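Local coordinates for flagellar hook-associated protein (Burkholderia pseudomallei, PDB 4UT1), which probably serves as a structural junction protein of the bacterial flagellum, joining the hook to the filament, at residues 249-254 with 259-264; 236-239 with 245-248; 279-284 with 291-296; 170-175 with 215-220; 253-258 with 421-426. One frame throughout, in Å; residues are numbered along the deposited sequence.

Contact 1: 249-254 with 259-264. With EDO (1,2-ethanediol), chain O.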
# COMPACT_ATOMS: atom_id res chain seq x y z
N ALA A 249 -25.42 4.05 18.63
CA ALA A 249 -24.34 3.30 19.24
C ALA A 249 -23.17 3.18 18.28
O ALA A 249 -23.32 3.36 17.07
CB ALA A 249 -24.81 1.92 19.68
N THR A 250 -21.99 2.91 18.82
CA THR A 250 -20.88 2.49 17.99
C THR A 250 -20.75 0.97 18.09
O THR A 250 -20.92 0.39 19.17
CB THR A 250 -19.53 3.14 18.39
OG1 THR A 250 -19.24 2.86 19.75
CG2 THR A 250 -19.55 4.65 18.17
N VAL A 251 -20.47 0.34 16.96
CA VAL A 251 -20.18 -1.08 16.92
C VAL A 251 -19.07 -1.27 15.88
O VAL A 251 -18.81 -0.38 15.07
CB VAL A 251 -21.41 -1.92 16.54
CG1 VAL A 251 -22.54 -1.68 17.54
CG2 VAL A 251 -21.87 -1.56 15.15
N ALA A 252 -18.41 -2.42 15.91
CA ALA A 252 -17.39 -2.73 14.90
C ALA A 252 -18.04 -2.64 13.53
O ALA A 252 -19.15 -3.15 13.32
CB ALA A 252 -16.80 -4.11 15.14
N SER A 253 -17.38 -1.96 12.60
CA SER A 253 -17.96 -1.82 11.26
C SER A 253 -17.99 -3.17 10.56
O SER A 253 -17.11 -4.01 10.76
CB SER A 253 -17.18 -0.79 10.43
OG SER A 253 -16.10 -1.41 9.77
N PRO A 254 -19.03 -3.40 9.76
CA PRO A 254 -19.22 -4.70 9.10
C PRO A 254 -18.14 -4.97 8.04
O PRO A 254 -17.95 -6.12 7.66
CB PRO A 254 -20.61 -4.60 8.46
CG PRO A 254 -20.88 -3.13 8.33
CD PRO A 254 -20.08 -2.43 9.42
N GLU A 259 -12.31 -0.81 12.87
CA GLU A 259 -12.91 0.51 12.84
C GLU A 259 -14.36 0.46 13.29
O GLU A 259 -15.14 -0.36 12.80
CB GLU A 259 -12.81 1.12 11.45
CG GLU A 259 -11.35 1.27 10.99
CD GLU A 259 -11.19 2.05 9.71
OE1 GLU A 259 -12.18 2.18 8.94
OE2 GLU A 259 -10.05 2.52 9.46
N LEU A 260 -14.71 1.35 14.21
CA LEU A 260 -16.10 1.47 14.65
C LEU A 260 -16.93 2.28 13.68
O LEU A 260 -16.43 3.21 13.04
CB LEU A 260 -16.18 2.11 16.04
CG LEU A 260 -15.41 1.43 17.16
CD1 LEU A 260 -15.70 2.14 18.48
CD2 LEU A 260 -15.76 -0.05 17.23
N THR A 261 -18.21 1.94 13.60
CA THR A 261 -19.13 2.68 12.77
C THR A 261 -20.32 3.07 13.65
O THR A 261 -20.43 2.59 14.78
CB THR A 261 -19.58 1.86 11.54
OG1 THR A 261 -20.41 2.67 10.69
CG2 THR A 261 -20.36 0.62 11.98
N ILE A 262 -21.18 3.95 13.16
CA ILE A 262 -22.34 4.39 13.92
C ILE A 262 -23.59 3.61 13.51
O ILE A 262 -23.82 3.34 12.32
CB ILE A 262 -22.59 5.89 13.73
CG1 ILE A 262 -21.28 6.67 13.88
CG2 ILE A 262 -23.65 6.38 14.69
CD1 ILE A 262 -20.61 6.48 15.21
N VAL A 263 -24.40 3.23 14.49
CA VAL A 263 -25.65 2.56 14.20
C VAL A 263 -26.75 3.20 15.03
O VAL A 263 -26.48 3.88 16.03
CB VAL A 263 -25.60 1.04 14.52
CG1 VAL A 263 -24.47 0.38 13.73
CG2 VAL A 263 -25.43 0.79 16.01
N SER A 264 -27.98 2.98 14.58
CA SER A 264 -29.14 3.34 15.39
C SER A 264 -29.79 2.06 15.92
O SER A 264 -29.90 1.07 15.20
CB SER A 264 -30.13 4.16 14.59
OG SER A 264 -30.65 3.42 13.51
C1 EDO O . -22.59 0.96 7.13
O1 EDO O . -22.23 -0.42 7.03
C2 EDO O . -21.51 1.69 7.91
O2 EDO O . -22.05 2.16 9.16

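Contact 2: 236-239 with 245-248. With EDO (1,2-ethanediol), chain E.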
# COMPACT_ATOMS: atom_id res chain seq x y z
N GLY A 236 -31.12 11.73 7.53
CA GLY A 236 -32.52 11.36 7.66
C GLY A 236 -32.90 10.63 8.94
O GLY A 236 -34.07 10.59 9.31
N GLN A 237 -31.91 10.05 9.62
CA GLN A 237 -32.15 9.27 10.83
C GLN A 237 -32.75 10.15 11.92
O GLN A 237 -32.16 11.16 12.30
CB GLN A 237 -30.85 8.61 11.30
CG GLN A 237 -30.89 8.02 12.71
CD GLN A 237 -31.86 6.88 12.84
OE1 GLN A 237 -31.86 5.95 12.04
NE2 GLN A 237 -32.70 6.93 13.87
N PRO A 238 -33.94 9.79 12.42
CA PRO A 238 -34.49 10.60 13.51
C PRO A 238 -33.65 10.49 14.78
O PRO A 238 -33.12 9.42 15.09
CB PRO A 238 -35.89 10.01 13.73
CG PRO A 238 -35.82 8.64 13.17
CD PRO A 238 -34.83 8.68 12.04
N LEU A 239 -33.52 11.60 15.51
CA LEU A 239 -32.87 11.60 16.81
C LEU A 239 -33.88 11.93 17.91
O LEU A 239 -33.83 11.37 19.00
CB LEU A 239 -31.73 12.60 16.85
CG LEU A 239 -30.53 12.28 15.95
CD1 LEU A 239 -29.48 13.31 16.22
CD2 LEU A 239 -30.01 10.86 16.19
N SER A 245 -36.76 9.91 22.20
CA SER A 245 -35.47 10.06 21.52
C SER A 245 -34.96 8.71 21.01
O SER A 245 -35.39 7.65 21.47
CB SER A 245 -34.44 10.71 22.45
OG SER A 245 -33.99 9.79 23.44
N TYR A 246 -34.06 8.77 20.03
CA TYR A 246 -33.45 7.57 19.47
C TYR A 246 -31.99 7.46 19.92
O TYR A 246 -31.26 8.45 19.91
CB TYR A 246 -33.50 7.59 17.94
CG TYR A 246 -34.87 7.41 17.31
CD1 TYR A 246 -35.85 8.39 17.42
CD2 TYR A 246 -35.17 6.28 16.55
CE1 TYR A 246 -37.09 8.24 16.84
CE2 TYR A 246 -36.41 6.12 15.96
CZ TYR A 246 -37.36 7.11 16.10
OH TYR A 246 -38.60 6.96 15.51
N GLN A 247 -31.57 6.26 20.29
CA GLN A 247 -30.20 6.03 20.74
C GLN A 247 -29.29 5.60 19.60
O GLN A 247 -29.62 4.69 18.86
CB GLN A 247 -30.18 4.96 21.83
CG GLN A 247 -30.27 5.51 23.23
CD GLN A 247 -29.41 4.73 24.21
OE1 GLN A 247 -28.75 5.30 25.08
NE2 GLN A 247 -29.42 3.40 24.06
N LEU A 248 -28.14 6.25 19.48
CA LEU A 248 -27.11 5.78 18.56
C LEU A 248 -26.14 4.91 19.34
O LEU A 248 -26.04 5.02 20.56
CB LEU A 248 -26.37 6.95 17.91
CG LEU A 248 -27.24 7.97 17.17
CD1 LEU A 248 -26.40 9.12 16.66
CD2 LEU A 248 -28.04 7.30 16.02
C1 EDO E . -30.17 7.99 25.00
O1 EDO E . -30.10 8.73 26.21
C2 EDO E . -31.42 8.34 24.20
O2 EDO E . -31.23 9.48 23.37

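Contact 3: 279-284 with 291-296. With EDO (1,2-ethanediol), chain O.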
# COMPACT_ATOMS: atom_id res chain seq x y z
N LEU A 279 -25.77 2.98 9.81
CA LEU A 279 -25.70 4.25 9.10
C LEU A 279 -24.36 4.38 8.36
O LEU A 279 -23.29 4.32 8.97
CB LEU A 279 -25.87 5.41 10.08
CG LEU A 279 -26.95 5.24 11.15
CD1 LEU A 279 -27.00 6.46 12.05
CD2 LEU A 279 -28.31 4.99 10.52
N PRO A 280 -24.41 4.57 7.03
CA PRO A 280 -23.20 4.68 6.20
C PRO A 280 -22.32 5.84 6.64
O PRO A 280 -22.85 6.93 6.86
CB PRO A 280 -23.75 4.93 4.80
CG PRO A 280 -25.18 4.46 4.85
CD PRO A 280 -25.65 4.73 6.24
N ASP A 281 -21.01 5.62 6.76
CA ASP A 281 -20.09 6.69 7.17
C ASP A 281 -20.30 7.96 6.35
O ASP A 281 -20.32 9.07 6.89
CB ASP A 281 -18.62 6.24 7.04
CG ASP A 281 -18.23 5.21 8.08
OD1 ASP A 281 -19.10 4.76 8.86
OD2 ASP A 281 -17.05 4.83 8.12
N VAL A 282 -20.47 7.78 5.05
CA VAL A 282 -20.58 8.91 4.14
C VAL A 282 -21.83 9.76 4.38
O VAL A 282 -21.87 10.93 4.02
CB VAL A 282 -20.56 8.43 2.67
CG1 VAL A 282 -21.80 7.57 2.37
CG2 VAL A 282 -20.47 9.61 1.72
N SER A 283 -22.86 9.17 4.99
CA SER A 283 -24.10 9.90 5.25
C SER A 283 -24.01 10.72 6.54
O SER A 283 -24.80 11.64 6.79
CB SER A 283 -25.28 8.94 5.33
OG SER A 283 -25.20 8.14 6.51
N LEU A 284 -23.05 10.35 7.38
CA LEU A 284 -22.90 10.92 8.72
C LEU A 284 -22.03 12.17 8.70
O LEU A 284 -21.00 12.23 9.35
CB LEU A 284 -22.31 9.88 9.67
CG LEU A 284 -23.26 8.74 10.02
CD1 LEU A 284 -22.54 7.41 10.13
CD2 LEU A 284 -23.97 9.07 11.31
N GLY A 291 -16.21 14.96 11.02
CA GLY A 291 -14.78 15.28 10.98
C GLY A 291 -13.94 14.06 11.28
O GLY A 291 -12.88 13.84 10.67
N LEU A 292 -14.39 13.25 12.24
CA LEU A 292 -13.68 12.03 12.60
C LEU A 292 -13.69 11.06 11.43
O LEU A 292 -12.66 10.52 11.05
CB LEU A 292 -14.32 11.35 13.82
CG LEU A 292 -14.01 11.97 15.18
CD1 LEU A 292 -15.09 11.58 16.18
CD2 LEU A 292 -12.65 11.50 15.68
N LEU A 293 -14.89 10.84 10.88
CA LEU A 293 -15.07 9.92 9.76
C LEU A 293 -14.32 10.35 8.50
O LEU A 293 -13.69 9.53 7.84
CB LEU A 293 -16.56 9.76 9.46
CG LEU A 293 -17.35 9.14 10.62
CD1 LEU A 293 -18.85 9.14 10.34
CD2 LEU A 293 -16.85 7.73 10.92
N ALA A 294 -14.40 11.64 8.15
CA ALA A 294 -13.69 12.13 6.96
C ALA A 294 -12.17 11.98 7.09
O ALA A 294 -11.49 11.62 6.13
CB ALA A 294 -14.06 13.58 6.69
N PHE A 295 -11.64 12.28 8.27
CA PHE A 295 -10.22 12.10 8.54
C PHE A 295 -9.82 10.65 8.33
O PHE A 295 -8.81 10.36 7.68
CB PHE A 295 -9.87 12.55 9.97
CG PHE A 295 -8.50 12.12 10.43
CD1 PHE A 295 -7.36 12.73 9.93
CD2 PHE A 295 -8.34 11.11 11.37
CE1 PHE A 295 -6.10 12.34 10.35
CE2 PHE A 295 -7.08 10.71 11.79
CZ PHE A 295 -5.96 11.33 11.28
N ARG A 296 -10.62 9.74 8.87
CA ARG A 296 -10.32 8.31 8.76
C ARG A 296 -10.29 7.82 7.31
O ARG A 296 -9.32 7.21 6.88
CB ARG A 296 -11.34 7.49 9.56
CG ARG A 296 -10.95 6.03 9.73
CD ARG A 296 -11.82 5.31 10.74
NE ARG A 296 -13.19 5.17 10.29
CZ ARG A 296 -14.17 4.68 11.05
NH1 ARG A 296 -13.91 4.30 12.29
NH2 ARG A 296 -15.41 4.58 10.56
C1 EDO O . -22.59 0.96 7.13
O1 EDO O . -22.23 -0.42 7.03
C2 EDO O . -21.51 1.69 7.91
O2 EDO O . -22.05 2.16 9.16
O HOH W 1 -14.54 6.68 8.06

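Contact 4: 170-175 with 215-220. With EDO (1,2-ethanediol), chain M.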
# COMPACT_ATOMS: atom_id res chain seq x y z
N THR A 170 -17.06 6.87 19.92
CA THR A 170 -17.92 6.41 21.02
C THR A 170 -18.26 7.53 21.99
O THR A 170 -19.42 7.68 22.41
CB THR A 170 -17.26 5.25 21.80
OG1 THR A 170 -17.06 4.14 20.91
CG2 THR A 170 -18.12 4.81 22.98
N ASP A 171 -17.27 8.34 22.35
CA ASP A 171 -17.51 9.47 23.24
C ASP A 171 -18.50 10.42 22.61
O ASP A 171 -19.39 10.94 23.29
CB ASP A 171 -16.23 10.21 23.58
CG ASP A 171 -15.38 9.46 24.57
OD1 ASP A 171 -15.89 8.48 25.15
OD2 ASP A 171 -14.21 9.85 24.78
N THR A 172 -18.37 10.61 21.30
CA THR A 172 -19.23 11.54 20.58
C THR A 172 -20.67 11.03 20.62
O THR A 172 -21.61 11.80 20.84
CB THR A 172 -18.77 11.73 19.13
OG1 THR A 172 -17.46 12.30 19.12
CG2 THR A 172 -19.73 12.66 18.39
N VAL A 173 -20.83 9.72 20.45
CA VAL A 173 -22.16 9.10 20.46
C VAL A 173 -22.79 9.17 21.86
O VAL A 173 -23.98 9.41 21.99
CB VAL A 173 -22.11 7.64 19.98
CG1 VAL A 173 -23.34 6.88 20.44
CG2 VAL A 173 -22.02 7.61 18.47
N THR A 174 -21.99 8.97 22.90
CA THR A 174 -22.50 9.07 24.26
C THR A 174 -23.06 10.46 24.51
O THR A 174 -24.14 10.62 25.10
CB THR A 174 -21.42 8.73 25.31
OG1 THR A 174 -20.88 7.42 25.05
CG2 THR A 174 -22.01 8.74 26.70
N GLN A 175 -22.35 11.48 24.05
CA GLN A 175 -22.81 12.84 24.24
C GLN A 175 -24.05 13.13 23.42
O GLN A 175 -24.98 13.76 23.90
CB GLN A 175 -21.70 13.83 23.90
CG GLN A 175 -20.48 13.67 24.76
CD GLN A 175 -19.52 14.81 24.59
OE1 GLN A 175 -19.90 15.90 24.13
NE2 GLN A 175 -18.26 14.58 24.94
N SER A 215 -25.33 19.94 17.53
CA SER A 215 -24.87 20.17 16.17
C SER A 215 -23.34 20.21 16.09
O SER A 215 -22.77 20.04 15.01
CB SER A 215 -25.46 21.46 15.60
OG SER A 215 -24.99 22.59 16.31
N GLN A 216 -22.67 20.43 17.22
CA GLN A 216 -21.21 20.37 17.25
C GLN A 216 -20.72 18.92 17.21
O GLN A 216 -19.55 18.65 16.93
CB GLN A 216 -20.66 21.08 18.49
CG GLN A 216 -20.95 22.57 18.54
CD GLN A 216 -20.59 23.18 19.88
OE1 GLN A 216 -19.79 22.63 20.62
NE2 GLN A 216 -21.21 24.31 20.21
N LEU A 217 -21.63 17.99 17.47
CA LEU A 217 -21.27 16.58 17.50
C LEU A 217 -21.68 15.86 16.22
O LEU A 217 -21.02 14.90 15.80
CB LEU A 217 -21.90 15.89 18.71
CG LEU A 217 -21.60 16.53 20.08
CD1 LEU A 217 -22.53 15.93 21.13
CD2 LEU A 217 -20.13 16.37 20.47
N ALA A 218 -22.75 16.33 15.60
CA ALA A 218 -23.26 15.69 14.39
C ALA A 218 -24.13 16.65 13.60
O ALA A 218 -24.72 17.57 14.16
CB ALA A 218 -24.06 14.43 14.74
N GLY A 219 -24.21 16.42 12.30
CA GLY A 219 -25.06 17.21 11.44
C GLY A 219 -26.50 16.89 11.73
O GLY A 219 -26.94 15.76 11.55
N VAL A 220 -27.23 17.89 12.21
CA VAL A 220 -28.64 17.72 12.55
C VAL A 220 -29.51 18.80 11.94
O VAL A 220 -29.07 19.95 11.77
CB VAL A 220 -28.86 17.71 14.07
CG1 VAL A 220 -28.10 16.55 14.71
CG2 VAL A 220 -28.43 19.04 14.68
C1 EDO M . -16.89 14.32 22.04
O1 EDO M . -16.85 14.54 20.63
C2 EDO M . -15.48 14.11 22.58
O2 EDO M . -14.74 13.25 21.70

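Contact 5: 253-258 with 421-426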
# COMPACT_ATOMS: atom_id res chain seq x y z
N SER A 253 -17.38 -1.96 12.60
CA SER A 253 -17.96 -1.82 11.26
C SER A 253 -17.99 -3.17 10.56
O SER A 253 -17.11 -4.01 10.76
CB SER A 253 -17.18 -0.79 10.43
OG SER A 253 -16.10 -1.41 9.77
N PRO A 254 -19.03 -3.40 9.76
CA PRO A 254 -19.22 -4.70 9.10
C PRO A 254 -18.14 -4.97 8.04
O PRO A 254 -17.95 -6.12 7.66
CB PRO A 254 -20.61 -4.60 8.46
CG PRO A 254 -20.88 -3.13 8.33
CD PRO A 254 -20.08 -2.43 9.42
N SER A 255 -17.43 -3.94 7.61
CA SER A 255 -16.40 -4.13 6.57
C SER A 255 -14.97 -4.09 7.12
O SER A 255 -14.02 -4.48 6.43
CB SER A 255 -16.58 -3.08 5.47
OG SER A 255 -16.32 -1.77 5.93
N ASP A 256 -14.82 -3.64 8.35
CA ASP A 256 -13.49 -3.52 8.94
C ASP A 256 -13.62 -3.46 10.46
O ASP A 256 -13.96 -2.41 11.01
CB ASP A 256 -12.78 -2.27 8.41
CG ASP A 256 -11.37 -2.08 9.00
OD1 ASP A 256 -10.94 -2.86 9.88
OD2 ASP A 256 -10.70 -1.12 8.57
N PRO A 257 -13.35 -4.58 11.13
CA PRO A 257 -13.60 -4.71 12.57
C PRO A 257 -12.63 -3.88 13.41
O PRO A 257 -12.86 -3.72 14.60
CB PRO A 257 -13.40 -6.20 12.84
CG PRO A 257 -12.46 -6.63 11.80
CD PRO A 257 -12.77 -5.82 10.57
N SER A 258 -11.56 -3.38 12.79
CA SER A 258 -10.65 -2.48 13.50
C SER A 258 -11.22 -1.06 13.60
O SER A 258 -10.70 -0.21 14.33
CB SER A 258 -9.27 -2.46 12.81
OG SER A 258 -9.28 -1.64 11.65
N SER A 421 -19.59 -9.25 -0.01
CA SER A 421 -18.48 -8.32 -0.19
C SER A 421 -17.30 -8.73 0.69
O SER A 421 -17.51 -9.32 1.75
CB SER A 421 -18.91 -6.89 0.15
OG SER A 421 -17.86 -5.96 -0.07
N PHE A 422 -16.08 -8.44 0.23
CA PHE A 422 -14.86 -8.67 1.00
C PHE A 422 -13.99 -7.42 1.04
O PHE A 422 -13.69 -6.82 0.01
CB PHE A 422 -14.05 -9.84 0.42
CG PHE A 422 -14.81 -11.14 0.39
CD1 PHE A 422 -15.70 -11.41 -0.64
CD2 PHE A 422 -14.66 -12.07 1.40
CE1 PHE A 422 -16.41 -12.59 -0.66
CE2 PHE A 422 -15.37 -13.25 1.39
CZ PHE A 422 -16.25 -13.51 0.35
N THR A 423 -13.58 -7.02 2.24
CA THR A 423 -12.65 -5.91 2.35
C THR A 423 -11.26 -6.41 2.08
O THR A 423 -10.83 -7.42 2.63
CB THR A 423 -12.70 -5.24 3.72
OG1 THR A 423 -14.04 -4.83 3.97
CG2 THR A 423 -11.78 -4.01 3.74
N VAL A 424 -10.55 -5.72 1.20
CA VAL A 424 -9.22 -6.14 0.82
C VAL A 424 -8.26 -5.02 1.12
O VAL A 424 -8.35 -3.94 0.53
CB VAL A 424 -9.14 -6.51 -0.66
CG1 VAL A 424 -7.70 -6.87 -1.03
CG2 VAL A 424 -10.09 -7.67 -0.95
N LEU A 425 -7.34 -5.29 2.06
CA LEU A 425 -6.36 -4.31 2.51
C LEU A 425 -4.98 -4.86 2.22
O LEU A 425 -4.36 -5.49 3.08
CB LEU A 425 -6.52 -4.02 4.01
CG LEU A 425 -7.91 -3.69 4.57
CD1 LEU A 425 -7.85 -3.47 6.08
CD2 LEU A 425 -8.48 -2.44 3.89
N PRO A 426 -4.50 -4.67 0.98
CA PRO A 426 -3.26 -5.33 0.57
C PRO A 426 -2.01 -4.82 1.27
O PRO A 426 -1.07 -5.60 1.41
CB PRO A 426 -3.19 -5.02 -0.93
CG PRO A 426 -4.63 -4.68 -1.32
CD PRO A 426 -5.14 -3.94 -0.13

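Contact 1: 249-254 with 259-264
Ala249 with Val263 and Val251 with Thr261 are the hydrogen-bonded pairs of an antiparallel hairpin, whose short strands 249-252 and 260-264 make an angle of 137° and are therefore strongly twisted. Val263 N reaches Ala249 O and Thr261 N reaches Val251 O, both at 2.8 Å. The return bond from Val251 N to Thr261 O is longer, at 3.1 Å. Beyond the non-hydrogen-bonded pair Ala252 and Leu260, whose side chains diverge, Ser253 N extends the pairing to Glu259 O (2.8 Å).

On the face of Val251, Thr261 and Val263, the two valines cross at about a right angle, with Val251 CG2 set 3.5 Å from Val263 CG1. Thr261 divides its branches. CG2 rests 3.5 Å from Ser253 CA, whereas a chi1 of -175° swings OG1 anti to the backbone N, where it hydrogen-bonds Asp281 of the loop before helix 287-322.

On the other face Thr250 CG2 meets Ile262 CD1 at 3.6 Å, and both side chains lie on Val173 of helix 134-193. Thr250 OG1 is hydrogen-bonded to Thr170 of that helix, and Glu259 OE2 forms a salt bridge with Arg162.

The backbone thus supplies every hydrogen bond between the strands, while the side chains add methyl packing and direct their polar ends to helix and loop, tying the hairpin to the helical body.

Contact 2: 236-239 with 245-248
Pro238 packs its ring over one face of the Tyr246 ring in a CH-pi contact: CG stands 3.8 Å from the centroid and 17° off the normal, displaced toward the rim above CZ. CB of the same proline meets Tyr246 CE1 at 3.8 Å, making this a broad, oblique overlap.

Polar groups border the ring as well. Gln237 has its chain bent at chi2 (65°), which folds the amide back so that NE2 donates to Pro238 O at 2.8 Å, in the carbonyl plane and on a lone pair. That bond fixes the amide's rotation. NE2 then lies 3.7 Å from Tyr246 CD2, with amide and ring planes 62° apart, while OE1 is hydrogen-bonded to Ser264 of strand 260-265, on the far side of strand 244-252.

The contact belongs to the hairpin of strands 238-241 and 244-252, inside a six-stranded antiparallel meander whose spatial order follows the sequence. Its backbone bond runs from Tyr246 N to Leu239 O at 2.8 Å. Leu239 is also where the chain turns a corner.

Apolar packing joins Leu239 CD2 to Leu248 CD1 at 4.0 Å, the side chains crossing at about a right angle; both leucines also touch helix 134-193. Ser245 OG shares a hydrogen bond with O2 of a 1,2-ethanediol, 2.8 Å away, in which either partner could be the donor.

Contact 3: 279-284 with 291-296
Asp281 and Arg296 form the ionic part of the contact, a salt bridge of 3.0 Å from Arg296 NH2 to Asp281 OD2. The oxygen lies at the edge of the guanidinium, only 4° out of its plane, but the nitrogen approaches from above the carboxylate, 37° out of that plane. The oxygen thus lies in the plane of the donor group, yet the bond is bent and meets the carboxylate off its plane. A bend at chi3 (67°) turns the otherwise extended arginine to offer this edge.

One water reinforces the pair: it donates to Asp281 OD2 at 3.1 Å and to Leu293 O at 3.0 Å, and accepts from Arg296 NE at 3.0 Å. The arginine has a further partner in Leu260 O, bound by NH1, and a long, weak ion pair with Glu259.

Apolar packing centres on Leu293, which spreads its methyls over the loop. CD1 meets Leu284 CB at 3.6 Å and Asp281 O at 3.8 Å, while CD2 sits 4.0 Å from the aspartate CG. Leu284 O is buried here with no polar partner in the model.

Within the loop, Pro280 O accepts from both Ser283 N and Ser283 OG (2.7 Å), closing the single 3-10 turn 281-283. This is a strand-to-helix connection: the turn follows the last strand of the meander and folds back against the early turns of helix 287-322 that it introduces.

Contact 4: 170-175 with 215-220
Leu217 meets Thr172 and Gln175, two residues one turn apart on helix 134-193, in a packing contact between that helix and the loop joining helix 201-215 to strand 220-225. The helix segment lies in a predicted coiled coil.

The leucine and the glutamine cross at about a right angle. Gln175 has CG anti to its carbonyl carbon (chi1 -61°) and is extended beyond it, which carries the chain across the isobutyl group, touching it at CB and again at the amide oxygen. Its CB lies 3.6 Å from Leu217 CD1, and its OE1 is 3.7 Å from Leu217 CD2. The two branches of the leucine thus bracket different parts of one side chain, CD1 at the root and CD2 near the amide. CD1 also comes within 3.9 Å of the Gln175 backbone C, which shows how closely it approaches the helix surface.

Thr172 is arranged differently: it and Leu217 slide past each other in opposite directions, and only the methyl touches. CG2 stands 3.7 Å from Leu217 O and 3.9 Å from Leu217 CB. The hydroxyl points elsewhere, hydrogen-bonding Gln168 O one turn back in its own helix. The contact is accordingly one of van der Waals packing.

Around it, Leu217 also touches Ile176 and Tyr179, and its backbone is hydrogen-bonded to Leu289 of helix 287-322, so the loop is wedged between two long helices. A bound 1,2-ethanediol sits at the margin, its O1 donating to Thr172 OG1 at 2.8 Å.

Contact 5: 253-258 with 421-426
Thr423 has chi1 near -56°, which leaves OG1 beside its own backbone N and anti to the carbonyl carbon, and from there the hydroxyl reaches Ser255 O. The contact connects two domains: residues 253-258 form the turn of the hairpin between strands 244-252 and 260-265, while 421-425 is a strand of the five-stranded antiparallel sheet of the D2-like domain.

Thr423 OG1 donates to Ser255 O; the modelled separation of 2.5 Å is very short, so the exact length is doubtful. The carbonyl oxygen also nestles against the rest of the threonine, with Thr423 CG2 3.5 Å from Ser255 O, while OG1 lies 3.4 Å from Ser255 CB. Leu425 adds a looser touch, its CD1 being 4.5 Å from Asp256 OD2. A single polar link with modest packing therefore makes up this contact, which nonetheless bridges parts of the chain more than 160 residues apart.

Just after Ser255 the loop makes an Asx turn. Asp256 has CG anti to its backbone N (chi1 180°), and OD1 accepts from Ser258 N at 3.0 Å. OD2 makes a salt bridge with Arg428, just beyond strand 421-425, adding an ionic tie between the loop and the region following that strand. Tyr345 of the adjacent strand 343-346 touches Asp256 and Pro257.

Ser253 OG donates to Asp256 O at 2.7 Å from above the carbonyl plane. Finally, Ser258 OG meets Asp256 OD1 at 2.7 Å on its syn side but tilted out of the carboxylate plane, from the same face as the backbone N.

How the contacts relate
Contacts 1 and 2 are successive hairpins of one antiparallel meander, and both use strand 244-252. Contacts 1, 2 and 4 are partly buried, contacts 3 and 5 buried. Chemistry changes with place. Backbone bonding dominates contact 1, contact 2 pairs one backbone bond with a proline-tyrosine CH-pi contact, contact 3 rests on a salt bridge and water, and contact 4 is bare packing. Contacts 1, 3 and 4 also interlock, since the hairpin of contact 1 bonds helix 134-193 through Thr250 and takes Arg296 of helix 287-322 at its backbone Leu260 O. Contact 5 shares Ser253 and Pro254 with contact 1, but leaves the helical region for the D2-like sheet; its centre lies about 26 Å from that of contact 2.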